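Local coordinates for protein 16S rRNA (guanine(1405)-N(7))-methyltransferase (Klebsiella pneumoniae, PDB 6PI9) that probably methylates the N7 position of guanine 1405 in 16S rRNA, using S-adenosyl-L-methionine, and so confers resistance to various aminoglycosides, at residues R96-F110 / R244-V257. Numbering follows the deposited sequence. Where two conformers were deposited one is given.
Sequences RLPGADEWMRRVSPF and RDRFTVSDELVYLV. With SAH (S-adenosyl-L-homocysteine), chain B.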
loop_
_atom_site.group_PDB
_atom_site.type_symbol
_atom_site.label_atom_id
_atom_site.label_comp_id
_atom_site.label_asym_id
_atom_site.label_seq_id
_atom_site.Cartn_x
_atom_site.Cartn_y
_atom_site.Cartn_z
ATOM N N ARG A 96 -2.712 -2.731 13.741
ATOM C CA ARG A 96 -2.356 -2.612 15.153
ATOM C C ARG A 96 -3.330 -3.306 16.110
ATOM O O ARG A 96 -2.930 -3.618 17.242
ATOM C CB ARG A 96 -2.260 -1.127 15.540
ATOM C CG ARG A 96 -1.497 -0.831 16.832
ATOM C CD ARG A 96 -1.203 0.659 16.947
ATOM N NE ARG A 96 -0.322 1.107 15.858
ATOM C CZ ARG A 96 -0.700 1.863 14.836
ATOM N NH1 ARG A 96 -1.955 2.331 14.756
ATOM N NH2 ARG A 96 0.208 2.220 13.913
ATOM N N LEU A 97 -4.590 -3.534 15.696
ATOM C CA LEU A 97 -5.609 -4.082 16.598
ATOM C C LEU A 97 -5.198 -5.364 17.313
ATOM O O LEU A 97 -5.390 -5.452 18.538
ATOM C CB LEU A 97 -6.900 -4.333 15.821
ATOM C CG LEU A 97 -7.707 -3.109 15.505
ATOM C CD1 LEU A 97 -8.779 -3.506 14.514
ATOM C CD2 LEU A 97 -8.297 -2.612 16.793
ATOM N N PRO A 98 -4.700 -6.396 16.635
ATOM C CA PRO A 98 -4.402 -7.637 17.371
ATOM C C PRO A 98 -3.287 -7.493 18.400
ATOM O O PRO A 98 -3.305 -8.198 19.417
ATOM C CB PRO A 98 -4.048 -8.628 16.253
ATOM C CG PRO A 98 -3.678 -7.824 15.100
ATOM C CD PRO A 98 -4.504 -6.563 15.187
ATOM N N GLY A 99 -2.329 -6.590 18.196
ATOM C CA GLY A 99 -1.309 -6.349 19.194
ATOM C C GLY A 99 -1.567 -5.168 20.102
ATOM O O GLY A 99 -0.669 -4.796 20.871
ATOM N N ALA A 100 -2.766 -4.573 20.056
ATOM C CA ALA A 100 -2.999 -3.319 20.761
ATOM C C ALA A 100 -2.729 -3.444 22.251
ATOM O O ALA A 100 -2.162 -2.532 22.859
ATOM C CB ALA A 100 -4.432 -2.843 20.521
ATOM N N ASP A 101 -3.141 -4.549 22.863
ATOM C CA ASP A 101 -2.892 -4.717 24.289
ATOM C C ASP A 101 -1.395 -4.692 24.576
ATOM O O ASP A 101 -0.908 -3.851 25.343
ATOM C CB ASP A 101 -3.539 -6.002 24.788
ATOM C CG ASP A 101 -5.054 -5.912 24.818
ATOM O OD1 ASP A 101 -5.583 -4.794 25.010
ATOM O OD2 ASP A 101 -5.712 -6.971 24.670
ATOM N N GLU A 102 -0.638 -5.560 23.916
ATOM C CA GLU A 102 0.809 -5.492 24.038
ATOM C C GLU A 102 1.338 -4.076 23.761
ATOM O O GLU A 102 2.210 -3.581 24.484
ATOM C CB GLU A 102 1.433 -6.513 23.094
ATOM C CG GLU A 102 2.900 -6.560 23.219
ATOM C CD GLU A 102 3.575 -7.515 22.246
ATOM O OE1 GLU A 102 2.860 -8.241 21.521
ATOM O OE2 GLU A 102 4.829 -7.539 22.214
ATOM N N TRP A 103 0.802 -3.398 22.729
ATOM C CA TRP A 103 1.287 -2.072 22.367
ATOM C C TRP A 103 1.088 -1.075 23.520
ATOM O O TRP A 103 1.996 -0.319 23.883
ATOM C CB TRP A 103 0.561 -1.610 21.090
ATOM C CG TRP A 103 1.186 -0.456 20.330
ATOM C CD1 TRP A 103 1.965 -0.528 19.191
ATOM C CD2 TRP A 103 1.068 0.931 20.646
ATOM N NE1 TRP A 103 2.348 0.733 18.800
ATOM C CE2 TRP A 103 1.799 1.647 19.670
ATOM C CE3 TRP A 103 0.414 1.643 21.672
ATOM C CZ2 TRP A 103 1.905 3.022 19.689
ATOM C CZ3 TRP A 103 0.520 3.007 21.697
ATOM C CH2 TRP A 103 1.260 3.692 20.707
ATOM N N MET A 104 -0.094 -1.046 24.112
ATOM C CA MET A 104 -0.290 -0.097 25.202
ATOM C C MET A 104 0.521 -0.485 26.439
ATOM O O MET A 104 1.116 0.387 27.088
ATOM C CB MET A 104 -1.770 0.013 25.533
ATOM C CG MET A 104 -2.524 0.924 24.598
ATOM S SD MET A 104 -2.223 2.676 24.921
ATOM C CE MET A 104 -2.944 2.863 26.559
ATOM N N ARG A 105 0.566 -1.782 26.773
ATOM C CA ARG A 105 1.391 -2.233 27.888
ATOM C C ARG A 105 2.827 -1.751 27.751
ATOM O O ARG A 105 3.466 -1.385 28.744
ATOM C CB ARG A 105 1.362 -3.757 27.978
ATOM C CG ARG A 105 1.915 -4.326 29.276
ATOM C CD ARG A 105 2.117 -5.823 29.163
ATOM N NE ARG A 105 0.979 -6.472 28.511
ATOM C CZ ARG A 105 1.072 -7.217 27.412
ATOM N NH1 ARG A 105 2.253 -7.427 26.842
ATOM N NH2 ARG A 105 -0.017 -7.763 26.886
ATOM N N ARG A 106 3.365 -1.798 26.536
ATOM C CA ARG A 106 4.755 -1.387 26.303
ATOM C C ARG A 106 5.041 0.085 25.979
ATOM O O ARG A 106 6.174 0.539 26.141
ATOM C CB ARG A 106 5.385 -2.274 25.222
ATOM C CG ARG A 106 5.332 -3.762 25.531
ATOM C CD ARG A 106 6.707 -4.399 25.414
ATOM N NE ARG A 106 6.770 -5.365 24.322
ATOM C CZ ARG A 106 7.901 -5.848 23.818
ATOM N NH1 ARG A 106 7.865 -6.724 22.823
ATOM N NH2 ARG A 106 9.069 -5.457 24.308
ATOM N N VAL A 107 4.038 0.828 25.527
ATOM C CA VAL A 107 4.254 2.237 25.167
ATOM C C VAL A 107 3.674 3.209 26.200
ATOM O O VAL A 107 4.241 4.285 26.423
ATOM C CB VAL A 107 3.694 2.557 23.752
ATOM C CG1 VAL A 107 3.777 4.034 23.461
ATOM C CG2 VAL A 107 4.459 1.796 22.688
ATOM N N SER A 108 2.516 2.906 26.787
ATOM C CA SER A 108 1.849 3.928 27.596
ATOM C C SER A 108 2.655 4.403 28.804
ATOM O O SER A 108 2.613 5.616 29.087
ATOM C CB SER A 108 0.458 3.462 28.060
ATOM O OG SER A 108 0.513 2.239 28.728
ATOM N N PRO A 109 3.374 3.558 29.558
ATOM C CA PRO A 109 4.186 4.135 30.639
ATOM C C PRO A 109 5.173 5.172 30.132
ATOM O O PRO A 109 5.521 6.096 30.881
ATOM C CB PRO A 109 4.881 2.914 31.281
ATOM C CG PRO A 109 4.757 1.789 30.312
ATOM C CD PRO A 109 3.437 2.085 29.569
ATOM N N PHE A 110 5.606 5.074 28.864
ATOM C CA PHE A 110 6.472 6.104 28.319
ATOM C C PHE A 110 5.729 7.415 28.130
ATOM O O PHE A 110 6.351 8.490 28.206
ATOM C CB PHE A 110 7.063 5.624 27.000
ATOM C CG PHE A 110 8.151 6.497 26.455
ATOM C CD1 PHE A 110 7.973 7.146 25.255
ATOM C CD2 PHE A 110 9.373 6.613 27.113
ATOM C CE1 PHE A 110 8.986 7.911 24.704
ATOM C CE2 PHE A 110 10.384 7.389 26.586
ATOM C CZ PHE A 110 10.193 8.027 25.360
ATOM N N ARG A 244 15.540 5.615 23.634
ATOM C CA ARG A 244 15.465 5.002 24.961
ATOM C C ARG A 244 15.189 3.501 24.858
ATOM O O ARG A 244 15.723 2.726 25.653
ATOM C CB ARG A 244 14.395 5.716 25.802
ATOM C CG ARG A 244 13.724 4.843 26.847
ATOM C CD ARG A 244 14.465 4.777 28.206
ATOM N NE ARG A 244 14.352 6.050 28.921
ATOM C CZ ARG A 244 13.258 6.446 29.576
ATOM N NH1 ARG A 244 12.189 5.659 29.617
ATOM N NH2 ARG A 244 13.228 7.629 30.192
ATOM N N ASP A 245 14.401 3.067 23.874
ATOM C CA ASP A 245 14.037 1.663 23.744
ATOM C C ASP A 245 13.562 1.376 22.324
ATOM O O ASP A 245 13.056 2.271 21.640
ATOM C CB ASP A 245 12.932 1.278 24.715
ATOM C CG ASP A 245 12.929 -0.212 25.028
ATOM O OD1 ASP A 245 12.135 -0.607 25.896
ATOM O OD2 ASP A 245 13.750 -0.975 24.457
ATOM N N ARG A 246 13.663 0.095 21.922
ATOM C CA ARG A 246 13.191 -0.397 20.637
ATOM C C ARG A 246 12.585 -1.796 20.804
ATOM O O ARG A 246 13.160 -2.644 21.506
ATOM C CB ARG A 246 14.343 -0.462 19.631
ATOM C CG ARG A 246 13.989 -1.346 18.443
ATOM C CD ARG A 246 15.187 -1.709 17.565
ATOM N NE ARG A 246 14.851 -2.837 16.674
ATOM C CZ ARG A 246 15.553 -3.187 15.589
ATOM N NH1 ARG A 246 16.658 -2.505 15.241
ATOM N NH2 ARG A 246 15.159 -4.232 14.851
ATOM N N PHE A 247 11.446 -2.057 20.150
ATOM C CA PHE A 247 10.863 -3.408 20.159
ATOM C C PHE A 247 9.834 -3.507 19.038
ATOM O O PHE A 247 9.385 -2.488 18.508
ATOM C CB PHE A 247 10.200 -3.715 21.509
ATOM C CG PHE A 247 9.254 -2.634 21.943
ATOM C CD1 PHE A 247 9.675 -1.621 22.808
ATOM C CD2 PHE A 247 7.962 -2.562 21.427
ATOM C CE1 PHE A 247 8.795 -0.592 23.174
ATOM C CE2 PHE A 247 7.094 -1.532 21.781
ATOM C CZ PHE A 247 7.514 -0.559 22.656
ATOM N N THR A 248 9.461 -4.740 18.674
ATOM C CA THR A 248 8.506 -4.950 17.582
ATOM C C THR A 248 7.216 -5.624 18.061
ATOM O O THR A 248 7.267 -6.695 18.662
ATOM C CB THR A 248 9.154 -5.780 16.473
ATOM O OG1 THR A 248 10.267 -5.043 15.947
ATOM C CG2 THR A 248 8.177 -6.062 15.332
ATOM N N VAL A 249 6.067 -5.012 17.737
ATOM C CA VAL A 249 4.711 -5.429 18.156
ATOM C C VAL A 249 3.855 -5.539 16.897
ATOM O O VAL A 249 3.558 -4.515 16.271
ATOM C CB VAL A 249 4.059 -4.408 19.107
ATOM C CG1 VAL A 249 2.777 -4.985 19.720
ATOM C CG2 VAL A 249 5.037 -3.874 20.156
ATOM N N SER A 250 3.473 -6.751 16.512
ATOM C CA SER A 250 2.455 -6.950 15.468
ATOM C C SER A 250 2.833 -6.273 14.135
ATOM O O SER A 250 2.056 -5.519 13.528
ATOM C CB SER A 250 1.090 -6.476 15.979
ATOM O OG SER A 250 0.112 -6.497 14.956
ATOM N N ASP A 251 4.046 -6.578 13.673
ATOM C CA ASP A 251 4.640 -6.069 12.428
ATOM C C ASP A 251 4.790 -4.555 12.449
ATOM O O ASP A 251 4.690 -3.908 11.398
ATOM C CB ASP A 251 3.859 -6.509 11.179
ATOM C CG ASP A 251 4.071 -8.020 10.831
ATOM O OD1 ASP A 251 3.040 -8.706 10.686
ATOM O OD2 ASP A 251 5.246 -8.503 10.676
ATOM N N GLU A 252 5.004 -3.981 13.642
ATOM C CA GLU A 252 5.340 -2.566 13.782
ATOM C C GLU A 252 6.623 -2.482 14.596
ATOM O O GLU A 252 6.648 -2.944 15.734
ATOM C CB GLU A 252 4.181 -1.803 14.479
ATOM C CG GLU A 252 4.413 -0.293 14.554
ATOM C CD GLU A 252 3.149 0.454 14.947
ATOM O OE1 GLU A 252 2.268 -0.162 15.558
ATOM O OE2 GLU A 252 3.014 1.642 14.611
ATOM N N LEU A 253 7.677 -1.900 14.016
ATOM C CA LEU A 253 8.910 -1.619 14.758
ATOM C C LEU A 253 8.747 -0.296 15.493
ATOM O O LEU A 253 8.524 0.737 14.846
ATOM C CB LEU A 253 10.092 -1.523 13.793
ATOM C CG LEU A 253 11.436 -0.953 14.331
ATOM C CD1 LEU A 253 12.041 -1.831 15.428
ATOM C CD2 LEU A 253 12.365 -0.791 13.112
ATOM N N VAL A 254 8.894 -0.316 16.823
ATOM C CA VAL A 254 8.552 0.831 17.676
ATOM C C VAL A 254 9.824 1.321 18.367
ATOM O O VAL A 254 10.549 0.529 18.939
ATOM C CB VAL A 254 7.507 0.457 18.753
ATOM C CG1 VAL A 254 7.139 1.733 19.615
ATOM C CG2 VAL A 254 6.257 -0.182 18.131
ATOM N N TYR A 255 10.065 2.628 18.315
ATOM C CA TYR A 255 11.159 3.308 19.006
ATOM C C TYR A 255 10.587 4.288 20.023
ATOM O O TYR A 255 9.727 5.103 19.681
ATOM C CB TYR A 255 11.987 4.158 18.039
ATOM C CG TYR A 255 12.908 3.348 17.159
ATOM C CD1 TYR A 255 14.191 3.036 17.564
ATOM C CD2 TYR A 255 12.485 2.911 15.907
ATOM C CE1 TYR A 255 15.042 2.288 16.720
ATOM C CE2 TYR A 255 13.327 2.165 15.090
ATOM C CZ TYR A 255 14.567 1.869 15.490
ATOM O OH TYR A 255 15.398 1.136 14.646
ATOM N N LEU A 256 11.096 4.243 21.254
ATOM C CA LEU A 256 10.780 5.259 22.256
ATOM C C LEU A 256 11.974 6.204 22.318
ATOM O O LEU A 256 13.096 5.768 22.600
ATOM C CB LEU A 256 10.533 4.592 23.619
ATOM C CG LEU A 256 9.494 3.454 23.647
ATOM C CD1 LEU A 256 9.284 2.905 25.095
ATOM C CD2 LEU A 256 8.168 3.908 23.026
ATOM N N VAL A 257 11.740 7.476 22.080
ATOM C CA VAL A 257 12.795 8.430 21.789
ATOM C C VAL A 257 12.684 9.579 22.773
ATOM O O VAL A 257 11.593 10.119 22.980
ATOM C CB VAL A 257 12.669 8.942 20.349
ATOM C CG1 VAL A 257 13.704 10.008 20.054
ATOM C CG2 VAL A 257 12.747 7.756 19.387
HETATM N N SAH B . -0.172 7.139 12.286
HETATM C CA SAH B . -1.399 6.418 11.881
HETATM C CB SAH B . -1.561 6.438 10.371
HETATM C CG SAH B . -0.357 5.940 9.519
HETATM S SD SAH B . -0.837 5.762 7.739
HETATM C C SAH B . -1.368 4.960 12.379
HETATM O O SAH B . -0.244 4.459 12.589
HETATM O OXT SAH B . -2.410 4.289 12.523
HETATM C "C5'" SAH B . -0.017 7.281 7.089
HETATM C "C4'" SAH B . -0.848 8.578 7.316
HETATM O "O4'" SAH B . -0.047 9.731 6.974
HETATM C "C3'" SAH B . -2.196 8.723 6.552
HETATM O "O3'" SAH B . -3.278 8.952 7.477
HETATM C "C2'" SAH B . -2.017 9.949 5.658
HETATM O "O2'" SAH B . -3.240 10.687 5.603
HETATM C "C1'" SAH B . -0.955 10.720 6.456
HETATM N N9 SAH B . -0.113 11.586 5.653
HETATM C C8 SAH B . 0.605 11.240 4.537
HETATM N N7 SAH B . 1.356 12.323 4.173
HETATM C C5 SAH B . 1.052 13.353 5.026
HETATM C C6 SAH B . 1.447 14.668 5.112
HETATM N N6 SAH B . 2.245 15.230 4.228
HETATM N N1 SAH B . 0.992 15.419 6.184
HETATM C C2 SAH B . 0.105 14.915 7.074
HETATM N N3 SAH B . -0.318 13.614 7.002
HETATM C C4 SAH B . 0.177 12.873 5.970
HETATM O O HOH W 1 5.951 -8.499 20.003
#
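Arg96 meets Glu252 side-on, NE to OE1 at 2.9 Å and NH2 to OE2 at 2.9 Å, in a two-bond salt bridge with OE1 taken on its syn lone pair. The remaining edge of the same guanidinium holds the carboxylate of S-adenosylhomocysteine: NH1 reaches OXT at 3.0 Å and NH2 reaches O at 2.6 Å. Glu252 is thus a second-shell residue that probably helps fix the rotation of the arginine; its OE2 also hydrogen-bonds Thr212. The Arg96 CD lies toward the rim of one face of the Trp103 indole, and Val107 CG2 covers the centre of the opposite face.

At the outer side, Arg106 NH1 forms a salt bridge with Glu102 OE2 one helical turn back, and a water links that OE2 to Thr248 O. The Arg106 guanidinium stacks, offset, over the CB-CG end of Phe247, planes at 22°, probably with some cation-pi character. Phe247 CG sits between the backbone N and the carbonyl carbon (chi1 50°), which turns the ring's edge to Val107 CG2. Val249 CG1 packs along the extended Glu102 chain, from CB to CD, and against the O of Gly99, the N-cap residue. Farther along, Leu256 CB sits over the centre of the Phe110 ring, 3.8 Å from the centroid, while Val257 O and Arg244 NH1 approach its edge; the Arg244 guanidinium, salt-bridged to Glu258, stands nearly perpendicular to the ring.

Helix 100-110 runs nearly antiparallel to strand 244-248 and at 15° to strand 252-257, covering one face of this hairpin at the end of the Rossmann-like methyltransferase sheet. Val107 and Trp103 reach on to strands 208-214 and 179-183, whereas helix 225-236 packs against Leu253 and Tyr255.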